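Stage II sporulation protein E (SpoIIE) (Moorella thermoacetica, PDB 3ZT9) probably acts as a manganese-dependent PP2C-family protein phosphatase in a stressosome signalling system adapted to control secondary-messenger signalling. Local coordinates at residues 7-12 / 185-190; 21-26 / 34-39; 97-102 / 132-137. All blocks are in the same frame, centred on the assembly; numbering follows the deposited sequence.

Interaction 1 (7-12 / 185-190); sequences GIYTRA and DDVAVI. With MN (manganese (II) ion), chain C.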
ATOM      1  N   GLY A   7      10.906   0.524   3.937  1.00 15.15           N
ATOM      2  CA  GLY A   7      11.502   0.111   2.680  1.00 13.43           C
ATOM      3  C   GLY A   7      10.436   0.081   1.588  1.00 12.67           C
ATOM      4  O   GLY A   7       9.295  -0.349   1.814  1.00 14.60           O
ATOM      5  N   ILE A   8      10.829   0.533   0.390  1.00 14.43           N
ATOM      6  CA  ILE A   8       9.951   0.490  -0.783  1.00 12.17           C
ATOM      7  C   ILE A   8      10.657  -0.248  -1.914  1.00 11.91           C
ATOM      8  O   ILE A   8      11.824   0.012  -2.185  1.00 16.00           O
ATOM      9  CB  ILE A   8       9.645   1.907  -1.284  1.00 23.20           C
ATOM     10  CG1 ILE A   8       8.814   2.663  -0.244  1.00 25.36           C
ATOM     11  CG2 ILE A   8       8.911   1.854  -2.619  1.00 23.24           C
ATOM     12  CD1 ILE A   8       8.483   4.113  -0.673  1.00 39.90           C
ATOM     13  N   TYR A   9       9.918  -1.084  -2.651  1.00 15.40           N
ATOM     14  CA  TYR A   9      10.447  -1.694  -3.872  1.00 18.35           C
ATOM     15  C   TYR A   9       9.369  -1.720  -4.924  1.00 15.81           C
ATOM     16  O   TYR A   9       8.218  -2.049  -4.624  1.00 15.24           O
ATOM     17  CB  TYR A   9      10.865  -3.131  -3.610  1.00 14.07           C
ATOM     18  CG  TYR A   9      11.283  -3.913  -4.846  1.00 15.01           C
ATOM     19  CD1 TYR A   9      12.602  -3.850  -5.309  1.00 14.01           C
ATOM     20  CD2 TYR A   9      10.384  -4.760  -5.513  1.00 17.89           C
ATOM     21  CE1 TYR A   9      13.006  -4.580  -6.431  1.00 18.33           C
ATOM     22  CE2 TYR A   9      10.802  -5.505  -6.644  1.00 20.69           C
ATOM     23  CZ  TYR A   9      12.111  -5.416  -7.074  1.00 27.61           C
ATOM     24  OH  TYR A   9      12.517  -6.156  -8.180  1.00 22.45           O
ATOM     25  N   THR A  10       9.718  -1.374  -6.153  1.00 14.46           N
ATOM     26  CA  THR A  10       8.760  -1.577  -7.267  1.00 13.06           C
ATOM     27  C   THR A  10       9.546  -2.144  -8.461  1.00 13.67           C
ATOM     28  O   THR A  10      10.784  -1.951  -8.565  1.00 15.42           O
ATOM     29  CB  THR A  10       8.065  -0.244  -7.751  1.00 17.44           C
ATOM     30  OG1 THR A  10       9.029   0.660  -8.299  1.00 19.00           O
ATOM     31  CG2 THR A  10       7.303   0.450  -6.607  1.00 17.51           C
ATOM     32  N   ARG A  11       8.836  -2.852  -9.329  1.00 16.74           N
ATOM     33  CA  ARG A  11       9.447  -3.425 -10.522  1.00 21.97           C
ATOM     34  C   ARG A  11       8.367  -3.511 -11.593  1.00 17.06           C
ATOM     35  O   ARG A  11       7.290  -4.066 -11.363  1.00 16.21           O
ATOM     36  CB  ARG A  11      10.007  -4.837 -10.256  1.00 18.95           C
ATOM     37  CG  ARG A  11      10.810  -5.370 -11.441  1.00 22.03           C
ATOM     38  CD  ARG A  11      11.324  -6.791 -11.212  1.00 25.17           C
ATOM     39  NE  ARG A  11      10.217  -7.732 -11.039  1.00 29.34           N
ATOM     40  CZ  ARG A  11      10.313  -8.911 -10.425  1.00 37.88           C
ATOM     41  NH1 ARG A  11      11.473  -9.316  -9.928  1.00 36.14           N
ATOM     42  NH2 ARG A  11       9.248  -9.690 -10.318  1.00 28.52           N
ATOM     43  N   ALA A  12       8.667  -2.982 -12.770  1.00 17.03           N
ATOM     44  CA  ALA A  12       7.709  -3.093 -13.874  1.00 17.10           C
ATOM     45  C   ALA A  12       7.565  -4.534 -14.346  1.00 14.05           C
ATOM     46  O   ALA A  12       8.526  -5.296 -14.358  1.00 21.18           O
ATOM     47  CB  ALA A  12       8.159  -2.235 -15.042  1.00 20.24           C
ATOM     48  N   ASP A 185       3.619  -9.263 -14.060  1.00 19.14           N
ATOM     49  CA  ASP A 185       2.831  -8.132 -13.607  1.00 15.94           C
ATOM     50  C   ASP A 185       3.792  -7.185 -12.943  1.00 16.93           C
ATOM     51  O   ASP A 185       4.911  -7.586 -12.582  1.00 16.61           O
ATOM     52  CB  ASP A 185       1.721  -8.561 -12.613  1.00 17.84           C
ATOM     53  CG  ASP A 185       0.660  -7.465 -12.420  1.00 17.78           C
ATOM     54  OD1 ASP A 185       0.619  -6.529 -13.261  1.00 19.34           O
ATOM     55  OD2 ASP A 185      -0.127  -7.510 -11.451  1.00 17.97           O
ATOM     56  N   ASP A 186       3.367  -5.943 -12.792  1.00 15.64           N
ATOM     57  CA  ASP A 186       4.091  -4.978 -11.959  1.00 14.45           C
ATOM     58  C   ASP A 186       4.109  -5.431 -10.516  1.00 17.34           C
ATOM     59  O   ASP A 186       3.176  -6.089 -10.072  1.00 15.90           O
ATOM     60  CB  ASP A 186       3.389  -3.639 -12.039  1.00 17.48           C
ATOM     61  CG  ASP A 186       3.320  -3.118 -13.467  1.00 15.05           C
ATOM     62  OD1 ASP A 186       4.373  -2.904 -14.048  1.00 16.59           O
ATOM     63  OD2 ASP A 186       2.228  -2.927 -13.980  1.00 20.04           O
ATOM     64  N   VAL A 187       5.147  -5.054  -9.776  1.00 14.05           N
ATOM     65  CA  VAL A 187       5.272  -5.453  -8.365  1.00 14.26           C
ATOM     66  C   VAL A 187       5.516  -4.200  -7.541  1.00 16.55           C
ATOM     67  O   VAL A 187       6.282  -3.319  -7.948  1.00 15.06           O
ATOM     68  CB  VAL A 187       6.409  -6.471  -8.177  1.00 18.47           C
ATOM     69  CG1 VAL A 187       6.749  -6.669  -6.692  1.00 17.26           C
ATOM     70  CG2 VAL A 187       6.045  -7.828  -8.866  1.00 20.90           C
ATOM     71  N   ALA A 188       4.886  -4.105  -6.370  1.00 12.56           N
ATOM     72  CA  ALA A 188       5.161  -3.008  -5.468  1.00 15.01           C
ATOM     73  C   ALA A 188       5.057  -3.543  -4.043  1.00 13.86           C
ATOM     74  O   ALA A 188       4.122  -4.268  -3.722  1.00 12.09           O
ATOM     75  CB  ALA A 188       4.137  -1.874  -5.660  1.00 16.91           C
ATOM     76  N   VAL A 189       5.993  -3.163  -3.186  1.00 11.42           N
ATOM     77  CA  VAL A 189       5.996  -3.648  -1.813  1.00 12.14           C
ATOM     78  C   VAL A 189       6.492  -2.562  -0.901  1.00 15.04           C
ATOM     79  O   VAL A 189       7.502  -1.933  -1.223  1.00 14.52           O
ATOM     80  CB  VAL A 189       7.010  -4.807  -1.612  1.00 20.71           C
ATOM     81  CG1 VAL A 189       6.786  -5.446  -0.204  1.00 16.12           C
ATOM     82  CG2 VAL A 189       6.886  -5.841  -2.707  1.00 28.26           C
ATOM     83  N   ILE A 190       5.839  -2.403   0.262  1.00 11.45           N
ATOM     84  CA  ILE A 190       6.352  -1.539   1.338  1.00 10.71           C
ATOM     85  C   ILE A 190       6.455  -2.368   2.619  1.00 13.67           C
ATOM     86  O   ILE A 190       5.560  -3.156   2.903  1.00 12.50           O
ATOM     87  CB  ILE A 190       5.370  -0.374   1.627  1.00 13.49           C
ATOM     88  CG1 ILE A 190       5.303   0.541   0.396  1.00 13.35           C
ATOM     89  CG2 ILE A 190       5.834   0.424   2.820  1.00 15.43           C
ATOM     90  CD1 ILE A 190       4.255   1.686   0.578  1.00 15.48           C
TER
HETATM   91 MN    MN C1195      -1.371  -5.940 -10.562  1.00 18.04          MN
HETATM   92  O   HOH W   1       7.822  -7.768 -12.465  1.00 26.02           O
HETATM   93  O   HOH W   2      -1.436  -5.083 -12.622  1.00 19.24           O
HETATM   94  O   HOH W   3       0.589  -5.073 -10.088  1.00 15.15           O
HETATM   95  O   HOH W   4      -3.346  -6.517 -11.443  1.00 17.41           O

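Interaction 2 (21-26 / 34-39); sequences DACLVK and LAVGDG. With MN (manganese (II) ion), chain B; MN (manganese (II) ion), chain C.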
ATOM      1  N   ASP A  21       2.420   0.159 -11.009  1.00 13.79           N
ATOM      2  CA  ASP A  21       2.095   0.316  -9.600  1.00 12.21           C
ATOM      3  C   ASP A  21       2.806   1.566  -9.040  1.00 17.10           C
ATOM      4  O   ASP A  21       3.768   2.054  -9.615  1.00 18.60           O
ATOM      5  CB  ASP A  21       2.577  -0.895  -8.757  1.00 14.61           C
ATOM      6  CG  ASP A  21       1.902  -2.214  -9.097  1.00 21.10           C
ATOM      7  OD1 ASP A  21       0.865  -2.240  -9.783  1.00 14.99           O
ATOM      8  OD2 ASP A  21       2.431  -3.244  -8.604  1.00 21.06           O
ATOM      9  N   ALA A  22       2.343   2.071  -7.901  1.00 14.71           N
ATOM     10  CA  ALA A  22       2.996   3.195  -7.252  1.00 18.39           C
ATOM     11  C   ALA A  22       2.975   3.058  -5.733  1.00 14.61           C
ATOM     12  O   ALA A  22       2.041   2.497  -5.181  1.00 15.95           O
ATOM     13  CB  ALA A  22       2.326   4.508  -7.657  1.00 20.29           C
ATOM     14  N   CYS A  23       3.995   3.619  -5.077  1.00 16.43           N
ATOM     15  CA  CYS A  23       4.123   3.633  -3.609  1.00 12.26           C
ATOM     16  C   CYS A  23       4.223   5.069  -3.065  1.00 21.56           C
ATOM     17  O   CYS A  23       4.783   5.954  -3.716  1.00 18.56           O
ATOM     18  CB  CYS A  23       5.400   2.862  -3.191  1.00 14.19           C
ATOM     19  SG  CYS A  23       5.272   1.111  -3.570  1.00 20.93           S
ATOM     20  N   LEU A  24       3.695   5.281  -1.857  1.00 18.80           N
ATOM     21  CA  LEU A  24       3.838   6.548  -1.136  1.00 23.47           C
ATOM     22  C   LEU A  24       4.195   6.239   0.311  1.00 18.65           C
ATOM     23  O   LEU A  24       3.601   5.358   0.928  1.00 14.34           O
ATOM     24  CB  LEU A  24       2.512   7.306  -1.127  1.00 29.47           C
ATOM     25  CG  LEU A  24       2.483   8.586  -0.281  1.00 41.45           C
ATOM     26  CD1 LEU A  24       3.323   9.662  -0.918  1.00 36.65           C
ATOM     27  CD2 LEU A  24       1.056   9.066  -0.124  1.00 48.10           C
ATOM     28  N   VAL A  25       5.207   6.917   0.817  1.00 16.49           N
ATOM     29  CA  VAL A  25       5.495   6.962   2.250  1.00 15.70           C
ATOM     30  C   VAL A  25       5.600   8.427   2.587  1.00 22.31           C
ATOM     31  O   VAL A  25       6.434   9.134   2.032  1.00 18.89           O
ATOM     32  CB  VAL A  25       6.825   6.250   2.625  1.00 18.94           C
ATOM     33  CG1 VAL A  25       7.116   6.435   4.088  1.00 21.96           C
ATOM     34  CG2 VAL A  25       6.691   4.747   2.240  1.00 28.59           C
ATOM     35  N   LYS A  26       4.780   8.895   3.511  1.00 16.48           N
ATOM     36  CA  LYS A  26       4.797  10.309   3.849  1.00 19.81           C
ATOM     37  C   LYS A  26       4.663  10.485   5.351  1.00 24.08           C
ATOM     38  O   LYS A  26       3.802   9.882   5.970  1.00 22.74           O
ATOM     39  CB  LYS A  26       3.682  11.037   3.078  1.00 26.95           C
ATOM     40  CG  LYS A  26       3.702  12.584   3.212  1.00 56.62           C
ATOM     41  CD  LYS A  26       5.107  13.161   3.010  1.00 76.34           C
ATOM     42  CE  LYS A  26       5.184  14.714   3.010  1.00 92.85           C
ATOM     43  NZ  LYS A  26       4.877  15.445   4.290  1.00 97.10           N
ATOM     44  N   LEU A  34       1.211   5.247   4.514  1.00 12.96           N
ATOM     45  CA  LEU A  34       1.847   4.251   3.656  1.00 11.24           C
ATOM     46  C   LEU A  34       0.820   3.829   2.638  1.00 11.67           C
ATOM     47  O   LEU A  34      -0.243   3.380   3.029  1.00 14.96           O
ATOM     48  CB  LEU A  34       2.227   2.984   4.477  1.00 13.29           C
ATOM     49  CG  LEU A  34       3.036   3.212   5.769  1.00 13.40           C
ATOM     50  CD1 LEU A  34       3.066   1.909   6.551  1.00 22.45           C
ATOM     51  CD2 LEU A  34       4.446   3.634   5.454  1.00 17.15           C
ATOM     52  N   ALA A  35       1.138   3.914   1.351  1.00 11.74           N
ATOM     53  CA  ALA A  35       0.130   3.612   0.354  1.00 13.34           C
ATOM     54  C   ALA A  35       0.724   2.867  -0.817  1.00 12.80           C
ATOM     55  O   ALA A  35       1.864   3.142  -1.236  1.00 12.43           O
ATOM     56  CB  ALA A  35      -0.552   4.929  -0.162  1.00 16.17           C
ATOM     57  N   VAL A  36      -0.078   1.952  -1.384  1.00 12.81           N
ATOM     58  CA  VAL A  36       0.318   1.316  -2.643  1.00 12.91           C
ATOM     59  C   VAL A  36      -0.856   1.396  -3.597  1.00 11.84           C
ATOM     60  O   VAL A  36      -1.972   1.099  -3.222  1.00 13.57           O
ATOM     61  CB  VAL A  36       0.730  -0.192  -2.449  1.00 14.98           C
ATOM     62  CG1 VAL A  36       1.000  -0.867  -3.789  1.00 16.11           C
ATOM     63  CG2 VAL A  36       1.991  -0.311  -1.528  1.00 13.66           C
ATOM     64  N   GLY A  37      -0.594   1.743  -4.851  1.00 13.60           N
ATOM     65  CA  GLY A  37      -1.653   1.751  -5.846  1.00 13.63           C
ATOM     66  C   GLY A  37      -1.237   0.831  -6.988  1.00 12.14           C
ATOM     67  O   GLY A  37      -0.043   0.646  -7.264  1.00 14.66           O
ATOM     68  N   ASP A  38      -2.232   0.268  -7.672  1.00 12.44           N
ATOM     69  CA  ASP A  38      -1.962  -0.577  -8.824  1.00 12.49           C
ATOM     70  C   ASP A  38      -2.897  -0.102  -9.916  1.00 14.83           C
ATOM     71  O   ASP A  38      -4.084  -0.308  -9.803  1.00 13.57           O
ATOM     72  CB  ASP A  38      -2.261  -2.051  -8.426  1.00 16.70           C
ATOM     73  CG  ASP A  38      -2.167  -3.030  -9.588  1.00 18.17           C
ATOM     74  OD1 ASP A  38      -2.087  -2.580 -10.749  1.00 14.20           O
ATOM     75  OD2 ASP A  38      -2.191  -4.259  -9.347  1.00 17.54           O
ATOM     76  N   GLY A  39      -2.375   0.564 -10.950  1.00 15.58           N
ATOM     77  CA  GLY A  39      -3.226   1.032 -12.039  1.00 15.56           C
ATOM     78  C   GLY A  39      -3.743  -0.135 -12.877  1.00 14.58           C
ATOM     79  O   GLY A  39      -3.041  -1.078 -13.170  1.00 16.03           O
TER
HETATM   80 MN    MN B1194      -1.913  -2.916 -12.860  1.00 18.42          MN
HETATM   81 MN    MN C1195      -1.371  -5.940 -10.562  1.00 18.04          MN
HETATM   82  O   HOH W   5       0.139  -2.310 -12.429  1.00 18.59           O
HETATM   83  O   HOH W   3       0.589  -5.073 -10.088  1.00 15.15           O
HETATM   84  O   HOH W   6      -3.843  -4.162 -12.790  1.00 26.06           O
HETATM   85  O   HOH W   2      -1.436  -5.083 -12.622  1.00 19.24           O
HETATM   86  O   HOH W   4      -3.346  -6.517 -11.443  1.00 17.41           O

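Interaction 3 (97-102 / 132-137); sequences QAAIVG and LLIAKG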
ATOM      1  N   GLN A  97      -5.140   3.086  11.235  1.00 13.92           N
ATOM      2  CA  GLN A  97      -6.358   2.837  10.476  1.00 14.29           C
ATOM      3  C   GLN A  97      -5.905   2.372   9.111  1.00 19.51           C
ATOM      4  O   GLN A  97      -4.833   2.763   8.639  1.00 15.47           O
ATOM      5  CB  GLN A  97      -7.162   4.128  10.257  1.00 18.08           C
ATOM      6  CG  GLN A  97      -7.741   4.790  11.443  1.00 34.07           C
ATOM      7  CD  GLN A  97      -8.534   6.038  11.030  1.00 32.11           C
ATOM      8  OE1 GLN A  97      -8.615   7.010  11.774  1.00 54.41           O
ATOM      9  NE2 GLN A  97      -9.119   6.003   9.837  1.00 24.82           N
ATOM     10  N   ALA A  98      -6.678   1.519   8.450  1.00 13.45           N
ATOM     11  CA  ALA A  98      -6.263   1.178   7.097  1.00 12.79           C
ATOM     12  C   ALA A  98      -7.510   0.943   6.261  1.00 18.17           C
ATOM     13  O   ALA A  98      -8.529   0.500   6.789  1.00 17.20           O
ATOM     14  CB  ALA A  98      -5.431  -0.077   7.098  1.00 14.22           C
ATOM     15  N   ALA A  99      -7.429   1.188   4.952  1.00 15.28           N
ATOM     16  CA  ALA A  99      -8.541   0.746   4.072  1.00 12.54           C
ATOM     17  C   ALA A  99      -7.991   0.369   2.706  1.00 13.40           C
ATOM     18  O   ALA A  99      -6.885   0.796   2.347  1.00 13.69           O
ATOM     19  CB  ALA A  99      -9.569   1.860   3.938  1.00 14.53           C
ATOM     20  N   ILE A 100      -8.761  -0.420   1.960  1.00 14.53           N
ATOM     21  CA  ILE A 100      -8.304  -0.910   0.664  1.00 13.05           C
ATOM     22  C   ILE A 100      -9.480  -0.913  -0.275  1.00 16.03           C
ATOM     23  O   ILE A 100     -10.526  -1.448   0.081  1.00 17.38           O
ATOM     24  CB  ILE A 100      -7.800  -2.395   0.735  1.00 12.08           C
ATOM     25  CG1 ILE A 100      -6.731  -2.545   1.828  1.00 15.83           C
ATOM     26  CG2 ILE A 100      -7.223  -2.831  -0.637  1.00 16.02           C
ATOM     27  CD1 ILE A 100      -6.491  -3.993   2.191  1.00 23.64           C
ATOM     28  N   VAL A 101      -9.317  -0.324  -1.457  1.00 14.99           N
ATOM     29  CA  VAL A 101     -10.315  -0.492  -2.511  1.00 13.49           C
ATOM     30  C   VAL A 101      -9.639  -1.349  -3.576  1.00 17.84           C
ATOM     31  O   VAL A 101      -8.622  -0.962  -4.151  1.00 17.75           O
ATOM     32  CB  VAL A 101     -10.825   0.857  -3.088  1.00 16.97           C
ATOM     33  CG1 VAL A 101     -11.773   0.606  -4.253  1.00 16.73           C
ATOM     34  CG2 VAL A 101     -11.544   1.633  -2.003  1.00 16.40           C
ATOM     35  N   GLY A 102     -10.194  -2.531  -3.821  1.00 14.95           N
ATOM     36  CA  GLY A 102      -9.617  -3.417  -4.804  1.00 18.28           C
ATOM     37  C   GLY A 102      -8.749  -4.466  -4.127  1.00 20.49           C
ATOM     38  O   GLY A 102      -9.051  -4.875  -3.018  1.00 32.04           O
ATOM     39  N   LEU A 132     -16.653   2.581   2.310  1.00 28.64           N
ATOM     40  CA  LEU A 132     -15.306   2.164   2.635  1.00 22.14           C
ATOM     41  C   LEU A 132     -15.286   1.488   3.994  1.00 22.53           C
ATOM     42  O   LEU A 132     -15.839   2.019   4.950  1.00 24.72           O
ATOM     43  CB  LEU A 132     -14.425   3.418   2.672  1.00 29.12           C
ATOM     44  CG  LEU A 132     -12.914   3.269   2.665  1.00 30.45           C
ATOM     45  CD1 LEU A 132     -12.370   2.587   1.398  1.00 28.89           C
ATOM     46  CD2 LEU A 132     -12.311   4.656   2.841  1.00 38.00           C
ATOM     47  N   LEU A 133     -14.642   0.332   4.096  1.00 18.70           N
ATOM     48  CA  LEU A 133     -14.532  -0.337   5.397  1.00 24.16           C
ATOM     49  C   LEU A 133     -13.169  -0.044   6.006  1.00 24.14           C
ATOM     50  O   LEU A 133     -12.147  -0.558   5.567  1.00 21.34           O
ATOM     51  CB  LEU A 133     -14.738  -1.840   5.266  1.00 26.69           C
ATOM     52  CG  LEU A 133     -16.208  -2.272   5.259  1.00 55.16           C
ATOM     53  CD1 LEU A 133     -16.300  -3.760   5.011  1.00 62.77           C
ATOM     54  CD2 LEU A 133     -16.899  -1.912   6.565  1.00 65.14           C
ATOM     55  N   ILE A 134     -13.142   0.813   7.013  1.00 17.21           N
ATOM     56  CA  ILE A 134     -11.855   1.164   7.616  1.00 15.04           C
ATOM     57  C   ILE A 134     -11.567   0.251   8.781  1.00 22.90           C
ATOM     58  O   ILE A 134     -12.331   0.210   9.763  1.00 21.04           O
ATOM     59  CB  ILE A 134     -11.893   2.618   8.140  1.00 22.22           C
ATOM     60  CG1 ILE A 134     -12.072   3.566   6.955  1.00 24.42           C
ATOM     61  CG2 ILE A 134     -10.611   2.942   8.894  1.00 20.09           C
ATOM     62  CD1 ILE A 134     -12.437   5.025   7.345  1.00 25.67           C
ATOM     63  N   ALA A 135     -10.470  -0.484   8.670  1.00 13.88           N
ATOM     64  CA  ALA A 135     -10.003  -1.305   9.775  1.00 15.32           C
ATOM     65  C   ALA A 135      -9.264  -0.417  10.745  1.00 17.23           C
ATOM     66  O   ALA A 135      -8.590   0.510  10.339  1.00 14.48           O
ATOM     67  CB  ALA A 135      -9.064  -2.382   9.243  1.00 20.90           C
ATOM     68  N   LYS A 136      -9.338  -0.727  12.023  1.00 14.99           N
ATOM     69  CA  LYS A 136      -8.648   0.110  13.004  1.00 15.24           C
ATOM     70  C   LYS A 136      -7.941  -0.767  13.982  1.00 19.64           C
ATOM     71  O   LYS A 136      -8.448  -1.821  14.302  1.00 18.70           O
ATOM     72  CB  LYS A 136      -9.686   0.907  13.784  1.00 20.39           C
ATOM     73  CG  LYS A 136     -10.335   1.954  12.909  1.00 33.91           C
ATOM     74  CD  LYS A 136     -11.220   2.877  13.673  1.00 57.15           C
ATOM     75  CE  LYS A 136     -11.799   3.911  12.731  1.00 83.83           C
ATOM     76  NZ  LYS A 136     -12.759   4.793  13.431  1.00 98.37           N
ATOM     77  N   GLY A 137      -6.799  -0.326  14.510  1.00 16.12           N
ATOM     78  CA  GLY A 137      -6.102  -1.147  15.488  1.00 15.39           C
ATOM     79  C   GLY A 137      -5.196  -0.300  16.357  1.00 15.36           C
ATOM     80  O   GLY A 137      -5.155   0.931  16.207  1.00 14.55           O
TER
HETATM   81  O   HOH W   7     -11.117  -1.561   3.334  1.00 16.92           O

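Interaction 1 (7-12 / 185-190)
The Tyr9 ring turns an edge to Val187: its CE2 lies 4.2 Å from Val187 CG1, which sits close to the plane of the ring. The guanidinium of Arg11 is met obliquely by the other methyl of the same valine, with Val187 CG2 4.0 Å from Arg11 NH2. Val187 can serve both flat groups because CG1 is anti to its backbone N (chi1 168°), leaving CG2 beside that nitrogen. Arg11 runs alongside the valine and then bends at chi3, which brings NE to water 1 (NE to water 2.8 Å). This water also donates to Asp185 O and so links segments 7-12 and 185-190 beyond their paired part, while Arg11 NH2 makes weak hydrogen bonds to the carbonyls of Gly181 and Arg182. Four backbone hydrogen bonds, two in the Tyr9-Val189 pair and two in the Arg11-Val187 pair, hold the antiparallel ladder. On the other face, Ile8 and Ile190 lie side by side, Ile8 CG1 4.2 Å from Ile190 CG1. Next to them Thr10 CG2 rests 4.0 Å from Ala188 CB. Past the ladder, the Asp186 carboxylate comes up to Ala12, with OD1 3.3 Å from Ala12 CA, and the same oxygen accepts hydrogen bonds from the amides of Arg13 and Gly20. The Asp185 carboxylate splits its work: OD2 binds manganese at 2.2 Å, and OD1 accepts a hydrogen bond from metal-bound water 2 (2.6 Å). Asp38 and Asp150 complete the protein ligands of this ion. Strand 6-11 is the outermost of its sheet within the chain, next to strand 187-192. The Tyr9 side chain packs on Val173, Arg174 and Glu178 of helix 169-180, whereas Ile8 and Ala188 face strand 21-28 of the second sheet, and Ile190 meets Val36 of strand 31-39.

Interaction 2 (21-26 / 34-39)
From Asp21-Asp38 to Val25-Leu34 the two strands run antiparallel (165° between their directions), with two backbone hydrogen bonds each in the Ala22-Gly37 and Leu24-Ala35 pairs. At one end the side chains of Asp21 and Asp38 cross obliquely, their carboxylate planes 60° apart, and bring Asp21 OD1 within 3.1 Å of Asp38 OD1. Two acceptors this close would be expected to repel, but this is probably offset, since each is engaged by a partner of opposite polarity: Asp38 OD1 binds one manganese at 2.1 Å, and Asp21 OD1 accepts hydrogen bonds from two metal-bound waters. Water 5, 2.7 Å from Asp21 OD1, belongs to one manganese, and water 3, 2.9 Å from the same oxygen, to the other. Asp21 is therefore a second-shell residue, linked to both ions through their waters, and Ser149 OG holds its OD2. A chi1 of 174° carries the Asp38 carboxylate away from its own backbone N and between the metals, so that OD2 binds the second ion at 2.2 Å. Further along this face, Cys23 SG touches Val36 CG2, and Val25 lies side by side with Leu34, whose CD2 contacts both valine methyls at 4.1 Å. The reverse face carries Ala22, Leu24 and Ala35; here Leu24 CB meets Ala35 CB at 4.0 Å, and helix 43-60 packs against all three residues. A beta hairpin that ends in a carboxylate bridging two metal ions, also linked by a shared water (water 2), with the Gly39 carbonyl binding one of them, is characteristic of the dinuclear metal centre of PP2C phosphatases.

Interaction 3 (97-102 / 132-137)
Leu132 fits its CD1 methyl against two small projections of the neighbouring strand, lying 3.6 Å from Val101 CG2 and 3.9 Å from Ala99 CB. The valine and leucine side chains cross at about a right angle, so the leucine lies across Val101. In return, Ala99 CB is the bump that enters the hollow between Leu132 and Ile134, 3.8 Å from Leu132 CG and somewhat farther from Ile134 CG1. The leucine reaches this place through a chi1 of -166°, which puts CG over Ala99 and leaves CD1 to reach on to Val101. Helix 65-76 lies against this surface, Phe69 touching Val101 and Leu132, and Leu65 touching Ala99 and Gln97. The pairing builds the edge of the second sheet of the PP2C-like fold, in which strand 135-138 is an outermost strand of that sheet within the chain and strand 95-101 its inner neighbour. Only the Ala98-Ala135 pair closes with two direct backbone hydrogen bonds. Where the two segments diverge toward Leu132, water 7 wedges between them, accepting from Ile100 N and donating to Leu133 O at 2.7 Å. At the opposite end Gln97 and Lys136 lie side by side and point the same way, their CG atoms 4.1 Å apart. Gln97 is extended beyond CG and slants over Ile134, laying NE2 3.5 Å from the CG2 methyl. That methyl also leans on the Ala98 carbonyl, while the Gln97 OE1 is hydrogen-bonded to a di(hydroxyethyl)ether molecule, probably from the crystallisation liquor.

From the N terminus, strand 6-11 is followed, after a loop, by hairpin 21-28/31-39, whose short loop is closed by interaction 2. After two helices and strand 82-90, the chain reaches 97-102, and interaction 3 closes a second, all-strand-and-loop excursion when 132-137 returns beside it. The two follow in series, about 15 Å apart between centres, and belong to the same sheet. Interaction 1 comes last, as 185-190, near the C terminus, pairs with the first strand, enclosing both others in its long loop. It lies in the other sheet and touches interaction 2, and both also supply an aspartate to one manganese; interaction 3 sits across the chain's centre from interaction 1, without contact.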